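Local atomic coordinates of high affinity transport system protein p37 (Mycoplasma hyorhinis, PDB entry 3EKI), a protein that binds thiamine diphosphate outside the cell membrane as the lipoprotein component of a high-affinity transport system, probably delivering the ligand for uptake. Residues Asn70-Leu73 / Glu74-Lys78; Lys180-Glu184 / Thr185-Ser189. All blocks are in the same frame, centred on the assembly; numbering follows the deposited sequence.

Contact 1: residues Asn70-Leu73 / Glu74-Lys78; sequences NTFL and ENFKK
Phe72 and Phe76 both carry CG anti to the backbone N, with chi1 at 168° and -155°, and one helical turn apart this makes the two rings run out alongside each other in the same direction. Contact is made by the far end of the first ring: CZ of Phe72 lies 3.6 Å from CD2 of Phe76. The ring centroids are 5.5 Å apart and the planes are inclined at 54°, an oblique pairing that is neither a stack nor a T. Both rings are buried.

Beneath the side chains, four successive i to i+4 bonds hold the backbone. Asn75 N to Thr71 O, at 2.9 Å, is nearly straight at the hydrogen, whereas Phe76 N to Phe72 O, also 2.9 Å, is visibly more bent. On the polar flank Asn75 folds back over the carbonyl that its own N-H binds, its CG 3.3 Å from Thr71 O. Its ND2 passes 3.8 Å from the methyl CG2 of Thr71 and donates to the backbone O of Gln372. Elsewhere on the surface, Lys77 NZ and Glu74 OE1 form a salt bridge, weak as a hydrogen bond at 3.4 Å.

Leu73 leans on Phe98 and Val100 of strand 97-103, whereas Phe76 reaches Ile360, Thr363 and Leu367 of helix 354-369 and meets Phe364 of that helix edge-to-face. Apolar residues on one flank and charged ones on another mark an amphipathic alpha-helix, 64-85, packed by its apolar flank against strand 97-103 and helix 354-369, consistent with an alpha/beta lobe of the periplasmic-binding-protein type.

Contact 2: residues Lys180-Glu184 / Thr185-Ser189; sequences KIFVE and TPYAS
Lys180 O and Thr185 OG1 both lie near one water, which is 2.8 Å from Thr185 OG1; its link to Lys180 O, at 2.4 Å, is too short to be trusted and remains doubtful. Next, Ile181 O faces Thr185 O at 3.0 Å, two acceptors with no hydrogen between them; the latter instead accepts from Trp190 NE1.

Phe182 supplies both the backbone bond and the ring contact. Its O takes the N-H of Tyr187 at 3.0 Å and 151°, with the donor tilted 30° from the carbonyl plane, and Pro186 CA adds a CA-H...O contact to the same oxygen. This i to i+5 bond overlaps a wider pi-type turn at 180-184, and the chain leaves helix 170-184 through Thr185 and Pro186 before the 3-10 segment 187-189. CE2 of Phe182 touches CB of Tyr187 at 3.4 Å; the ring planes are nearly parallel (28°) but displaced, so the rings scarcely cover each other. Phe324 meets both rings edge-to-face, and Tyr187 OH is hydrogen-bonded to Thr315 O.

Val183 O cannot bond to the nitrogen of Pro186, which carries no hydrogen. At Glu184, the carbonyl O lies 3.3 Å from Pro186 CD.

How the contacts relate
Contact 1 comes first along the chain, inside helix 64-85; contact 2 follows, where helix 170-184 passes into the loop that precedes strand 206-207. Their centres are about 39 Å apart and their nearest atoms about 27 Å, so neither touches the other, although both belong to the extracytoplasmic thiamine-binding lipoprotein family region. The centre of each lies well out from the centre of the chain, at about 24 and about 23 Å. Helix 64-85 packs on strand 97-103 and helix 354-369, whereas the aromatic neighbours of contact 2 include Trp220 of strand 217-223, in a different sheet. This separation is consistent with opposite lobes of a binding-protein fold, with thiamine diphosphate held between them.

Contact 1: residues Asn70-Leu73 / Glu74-Lys78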
ATOM      1  N   ASN A  70      11.218  11.470  16.024  1.00 14.45           N
ATOM      2  CA  ASN A  70      12.095  11.492  17.203  1.00 17.87           C
ATOM      3  C   ASN A  70      11.505  10.748  18.380  1.00 17.42           C
ATOM      4  O   ASN A  70      12.184  10.015  19.115  1.00 14.21           O
ATOM      5  CB  ASN A  70      12.436  12.956  17.552  1.00 15.88           C
ATOM      6  CG  ASN A  70      13.401  13.479  16.498  1.00 23.61           C
ATOM      7  OD1 ASN A  70      14.114  12.689  15.872  1.00 26.32           O
ATOM      8  ND2 ASN A  70      13.434  14.791  16.316  1.00 42.08           N
ATOM      9  N   THR A  71      10.209  10.867  18.649  1.00 10.37           N
ATOM     10  CA  THR A  71       9.594  10.077  19.703  1.00 14.09           C
ATOM     11  C   THR A  71       9.694   8.597  19.415  1.00 10.17           C
ATOM     12  O   THR A  71       9.974   7.742  20.246  1.00 12.69           O
ATOM     13  CB  THR A  71       8.094  10.418  19.852  1.00 21.56           C
ATOM     14  OG1 THR A  71       7.976  11.768  20.311  1.00 25.24           O
ATOM     15  CG2 THR A  71       7.453   9.503  20.879  1.00 23.86           C
ATOM     16  N   PHE A  72       9.407   8.292  18.131  1.00 12.29           N
ATOM     17  CA  PHE A  72       9.504   6.894  17.730  1.00 14.61           C
ATOM     18  C   PHE A  72      10.928   6.365  17.961  1.00  7.86           C
ATOM     19  O   PHE A  72      11.045   5.275  18.503  1.00  8.82           O
ATOM     20  CB  PHE A  72       9.109   6.732  16.268  1.00 14.53           C
ATOM     21  CG  PHE A  72       9.434   5.389  15.628  1.00  8.52           C
ATOM     22  CD1 PHE A  72       8.604   4.318  15.840  1.00 13.21           C
ATOM     23  CD2 PHE A  72      10.562   5.247  14.834  1.00 11.63           C
ATOM     24  CE1 PHE A  72       8.873   3.090  15.253  1.00 13.01           C
ATOM     25  CE2 PHE A  72      10.843   4.013  14.243  1.00 14.72           C
ATOM     26  CZ  PHE A  72       9.998   2.957  14.474  1.00 10.40           C
ATOM     27  N   LEU A  73      11.917   7.130  17.530  1.00  8.09           N
ATOM     28  CA  LEU A  73      13.298   6.625  17.649  1.00  8.93           C
ATOM     29  C   LEU A  73      13.754   6.424  19.083  1.00 13.26           C
ATOM     30  O   LEU A  73      14.504   5.487  19.388  1.00 12.27           O
ATOM     31  CB  LEU A  73      14.247   7.602  16.947  1.00 12.47           C
ATOM     32  CG  LEU A  73      14.164   7.568  15.420  1.00 12.05           C
ATOM     33  CD1 LEU A  73      14.893   8.781  14.872  1.00 12.58           C
ATOM     34  CD2 LEU A  73      14.678   6.253  14.867  1.00 18.28           C
ATOM     35  N   GLU A  74      13.299   7.310  19.958  1.00 12.25           N
ATOM     36  CA  GLU A  74      13.604   7.198  21.375  1.00 14.46           C
ATOM     37  C   GLU A  74      12.918   5.968  21.945  1.00 15.88           C
ATOM     38  O   GLU A  74      13.553   5.160  22.620  1.00 12.03           O
ATOM     39  CB  GLU A  74      13.207   8.458  22.147  1.00 14.49           C
ATOM     40  CG  GLU A  74      13.363   8.324  23.647  1.00 13.58           C
ATOM     41  CD  GLU A  74      14.799   8.381  24.143  1.00 18.36           C
ATOM     42  OE1 GLU A  74      15.712   8.702  23.358  1.00 16.83           O
ATOM     43  OE2 GLU A  74      15.007   8.085  25.341  1.00 19.70           O
ATOM     44  N   ASN A  75      11.621   5.762  21.664  1.00  8.80           N
ATOM     45  CA  ASN A  75      10.961   4.570  22.151  1.00  9.11           C
ATOM     46  C   ASN A  75      11.604   3.292  21.625  1.00  6.86           C
ATOM     47  O   ASN A  75      11.696   2.281  22.330  1.00  9.06           O
ATOM     48  CB  ASN A  75       9.496   4.609  21.699  1.00 10.80           C
ATOM     49  CG  ASN A  75       8.673   5.627  22.456  1.00 18.35           C
ATOM     50  OD1 ASN A  75       9.121   6.213  23.432  1.00 15.44           O
ATOM     51  ND2 ASN A  75       7.434   5.857  22.010  1.00 16.65           N
ATOM     52  N   PHE A  76      12.042   3.341  20.378  1.00  6.21           N
ATOM     53  CA  PHE A  76      12.665   2.199  19.738  1.00  6.39           C
ATOM     54  C   PHE A  76      13.995   1.838  20.397  1.00  6.51           C
ATOM     55  O   PHE A  76      14.251   0.688  20.739  1.00  9.32           O
ATOM     56  CB  PHE A  76      12.927   2.477  18.239  1.00  8.24           C
ATOM     57  CG  PHE A  76      12.989   1.209  17.412  1.00  7.85           C
ATOM     58  CD1 PHE A  76      14.114   0.421  17.379  1.00  7.92           C
ATOM     59  CD2 PHE A  76      11.894   0.811  16.664  1.00  7.59           C
ATOM     60  CE1 PHE A  76      14.170  -0.754  16.676  1.00  7.31           C
ATOM     61  CE2 PHE A  76      11.932  -0.370  15.977  1.00  7.48           C
ATOM     62  CZ  PHE A  76      13.056  -1.166  15.966  1.00  7.67           C
ATOM     63  N   LYS A  77      14.799   2.890  20.562  1.00  8.42           N
ATOM     64  CA  LYS A  77      16.098   2.658  21.220  1.00  8.34           C
ATOM     65  C   LYS A  77      15.954   2.080  22.610  1.00  6.86           C
ATOM     66  O   LYS A  77      16.684   1.168  23.014  1.00  7.59           O
ATOM     67  CB  LYS A  77      16.854   3.980  21.248  1.00  8.35           C
ATOM     68  CG  LYS A  77      18.180   3.994  21.962  1.00 14.03           C
ATOM     69  CD  LYS A  77      18.873   5.356  21.907  1.00 13.10           C
ATOM     70  CE  LYS A  77      18.195   6.358  22.831  1.00 14.72           C
ATOM     71  NZ  LYS A  77      18.935   7.642  22.927  1.00 17.11           N
ATOM     72  N   LYS A  78      14.999   2.608  23.388  1.00  7.16           N
ATOM     73  CA  LYS A  78      14.844   2.081  24.741  1.00  8.91           C
ATOM     74  C   LYS A  78      14.384   0.641  24.785  1.00  8.74           C
ATOM     75  O   LYS A  78      14.870  -0.192  25.550  1.00 10.57           O
ATOM     76  CB  LYS A  78      13.887   2.975  25.545  1.00 10.89           C
ATOM     77  CG  LYS A  78      14.283   4.408  25.714  1.00 12.78           C
ATOM     78  CD  LYS A  78      15.679   4.593  26.289  1.00 21.79           C
ATOM     79  CE  LYS A  78      15.694   4.218  27.768  1.00 24.93           C
ATOM     80  NZ  LYS A  78      17.035   4.486  28.388  1.00 22.12           N
TER

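Contact 2: residues Lys180-Glu184 / Thr185-Ser189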
ATOM      1  N   LYS A 180     -21.645   0.862  -0.866  1.00  9.15           N
ATOM      2  CA  LYS A 180     -22.592   1.123   0.208  1.00  5.87           C
ATOM      3  C   LYS A 180     -22.014   2.133   1.192  1.00 10.07           C
ATOM      4  O   LYS A 180     -22.755   2.866   1.847  1.00 11.07           O
ATOM      5  CB  LYS A 180     -22.951  -0.175   0.934  1.00 13.47           C
ATOM      6  CG  LYS A 180     -23.133  -0.016   2.435  1.00 25.13           C
ATOM      7  CD  LYS A 180     -24.166  -0.994   2.972  1.00 40.33           C
ATOM      8  CE  LYS A 180     -24.934  -1.662   1.843  1.00 52.44           C
ATOM      9  NZ  LYS A 180     -24.268  -2.910   1.380  1.00 87.37           N
ATOM     10  N   ILE A 181     -20.688   2.171   1.293  1.00  8.09           N
ATOM     11  CA  ILE A 181     -20.030   3.114   2.186  1.00  6.62           C
ATOM     12  C   ILE A 181     -19.676   4.426   1.549  1.00 10.44           C
ATOM     13  O   ILE A 181     -19.694   5.497   2.191  1.00 12.92           O
ATOM     14  CB  ILE A 181     -18.765   2.419   2.775  1.00  8.83           C
ATOM     15  CG1 ILE A 181     -19.103   1.402   3.869  1.00 12.60           C
ATOM     16  CG2 ILE A 181     -17.741   3.408   3.287  1.00 16.18           C
ATOM     17  CD1 ILE A 181     -17.928   0.486   4.179  1.00 22.68           C
ATOM     18  N   PHE A 182     -19.317   4.431   0.272  1.00  7.32           N
ATOM     19  CA  PHE A 182     -18.762   5.577  -0.425  1.00  6.89           C
ATOM     20  C   PHE A 182     -19.779   6.287  -1.317  1.00  8.45           C
ATOM     21  O   PHE A 182     -19.682   7.498  -1.503  1.00  7.13           O
ATOM     22  CB  PHE A 182     -17.585   5.090  -1.291  1.00  9.10           C
ATOM     23  CG  PHE A 182     -16.898   6.175  -2.091  1.00  8.61           C
ATOM     24  CD1 PHE A 182     -17.237   6.404  -3.410  1.00 11.58           C
ATOM     25  CD2 PHE A 182     -15.910   6.952  -1.513  1.00  7.43           C
ATOM     26  CE1 PHE A 182     -16.625   7.385  -4.168  1.00 14.21           C
ATOM     27  CE2 PHE A 182     -15.294   7.928  -2.269  1.00  9.77           C
ATOM     28  CZ  PHE A 182     -15.632   8.148  -3.589  1.00 11.68           C
ATOM     29  N   VAL A 183     -20.706   5.498  -1.864  1.00  8.69           N
ATOM     30  CA  VAL A 183     -21.717   6.061  -2.768  1.00  9.34           C
ATOM     31  C   VAL A 183     -23.062   6.264  -2.068  1.00  6.23           C
ATOM     32  O   VAL A 183     -23.590   7.380  -2.095  1.00  8.53           O
ATOM     33  CB  VAL A 183     -21.866   5.143  -3.989  1.00 10.08           C
ATOM     34  CG1 VAL A 183     -22.948   5.661  -4.916  1.00 12.04           C
ATOM     35  CG2 VAL A 183     -20.537   5.008  -4.725  1.00 11.00           C
ATOM     36  N   GLU A 184     -23.601   5.216  -1.451  1.00  9.79           N
ATOM     37  CA  GLU A 184     -24.920   5.333  -0.806  1.00 11.22           C
ATOM     38  C   GLU A 184     -24.948   6.386   0.286  1.00 12.39           C
ATOM     39  O   GLU A 184     -25.861   7.191   0.386  1.00  8.27           O
ATOM     40  CB  GLU A 184     -25.380   4.016  -0.201  1.00 10.42           C
ATOM     41  CG  GLU A 184     -26.739   4.136   0.476  1.00 19.43           C
ATOM     42  CD  GLU A 184     -27.318   2.794   0.890  1.00 31.72           C
ATOM     43  OE1 GLU A 184     -26.607   1.772   0.761  1.00 25.19           O
ATOM     44  OE2 GLU A 184     -28.489   2.777   1.335  1.00 22.99           O
ATOM     45  N   THR A 185     -23.945   6.389   1.152  1.00  8.71           N
ATOM     46  CA  THR A 185     -23.654   7.499   2.066  1.00  7.99           C
ATOM     47  C   THR A 185     -22.558   8.320   1.405  1.00 12.57           C
ATOM     48  O   THR A 185     -21.375   7.924   1.511  1.00 10.74           O
ATOM     49  CB  THR A 185     -23.233   6.974   3.444  1.00  8.47           C
ATOM     50  OG1 THR A 185     -24.322   6.307   4.066  1.00 10.81           O
ATOM     51  CG2 THR A 185     -22.823   8.119   4.371  1.00 15.27           C
ATOM     52  N   PRO A 186     -22.874   9.368   0.672  1.00 10.48           N
ATOM     53  CA  PRO A 186     -21.894   9.989  -0.222  1.00  7.44           C
ATOM     54  C   PRO A 186     -20.653  10.516   0.501  1.00 13.94           C
ATOM     55  O   PRO A 186     -20.744  11.285   1.444  1.00 10.28           O
ATOM     56  CB  PRO A 186     -22.636  11.165  -0.859  1.00 14.31           C
ATOM     57  CG  PRO A 186     -24.050  11.076  -0.460  1.00 16.73           C
ATOM     58  CD  PRO A 186     -24.201  10.042   0.593  1.00  9.32           C
ATOM     59  N   TYR A 187     -19.453  10.113   0.041  1.00  8.48           N
ATOM     60  CA  TYR A 187     -18.204  10.594   0.609  1.00  7.13           C
ATOM     61  C   TYR A 187     -18.124  12.104   0.774  1.00  9.74           C
ATOM     62  O   TYR A 187     -17.605  12.601   1.790  1.00  9.77           O
ATOM     63  CB  TYR A 187     -17.092  10.077  -0.311  1.00  9.11           C
ATOM     64  CG  TYR A 187     -15.699  10.603  -0.076  1.00  8.64           C
ATOM     65  CD1 TYR A 187     -15.207  11.629  -0.877  1.00 10.28           C
ATOM     66  CD2 TYR A 187     -14.892  10.076   0.926  1.00  9.38           C
ATOM     67  CE1 TYR A 187     -13.916  12.136  -0.680  1.00 10.40           C
ATOM     68  CE2 TYR A 187     -13.603  10.581   1.112  1.00  6.94           C
ATOM     69  CZ  TYR A 187     -13.141  11.593   0.319  1.00 10.15           C
ATOM     70  OH  TYR A 187     -11.858  12.119   0.469  1.00 15.42           O
ATOM     71  N   ALA A 188     -18.627  12.882  -0.177  1.00 14.16           N
ATOM     72  CA  ALA A 188     -18.591  14.342  -0.131  1.00 12.98           C
ATOM     73  C   ALA A 188     -19.321  14.912   1.077  1.00 13.05           C
ATOM     74  O   ALA A 188     -19.087  16.071   1.453  1.00 20.18           O
ATOM     75  CB  ALA A 188     -19.205  14.928  -1.390  1.00 16.97           C
ATOM     76  N   SER A 189     -20.188  14.131   1.694  1.00 14.51           N
ATOM     77  CA  SER A 189     -20.948  14.659   2.833  1.00 18.53           C
ATOM     78  C   SER A 189     -20.513  14.026   4.139  1.00 17.84           C
ATOM     79  O   SER A 189     -21.033  14.345   5.205  1.00 13.86           O
ATOM     80  CB  SER A 189     -22.451  14.510   2.569  1.00 25.55           C
ATOM     81  OG  SER A 189     -22.830  15.504   1.607  1.00 34.33           O
TER
HETATM   82  O   HOH W   1     -24.435   3.617   3.441  1.00 19.85           O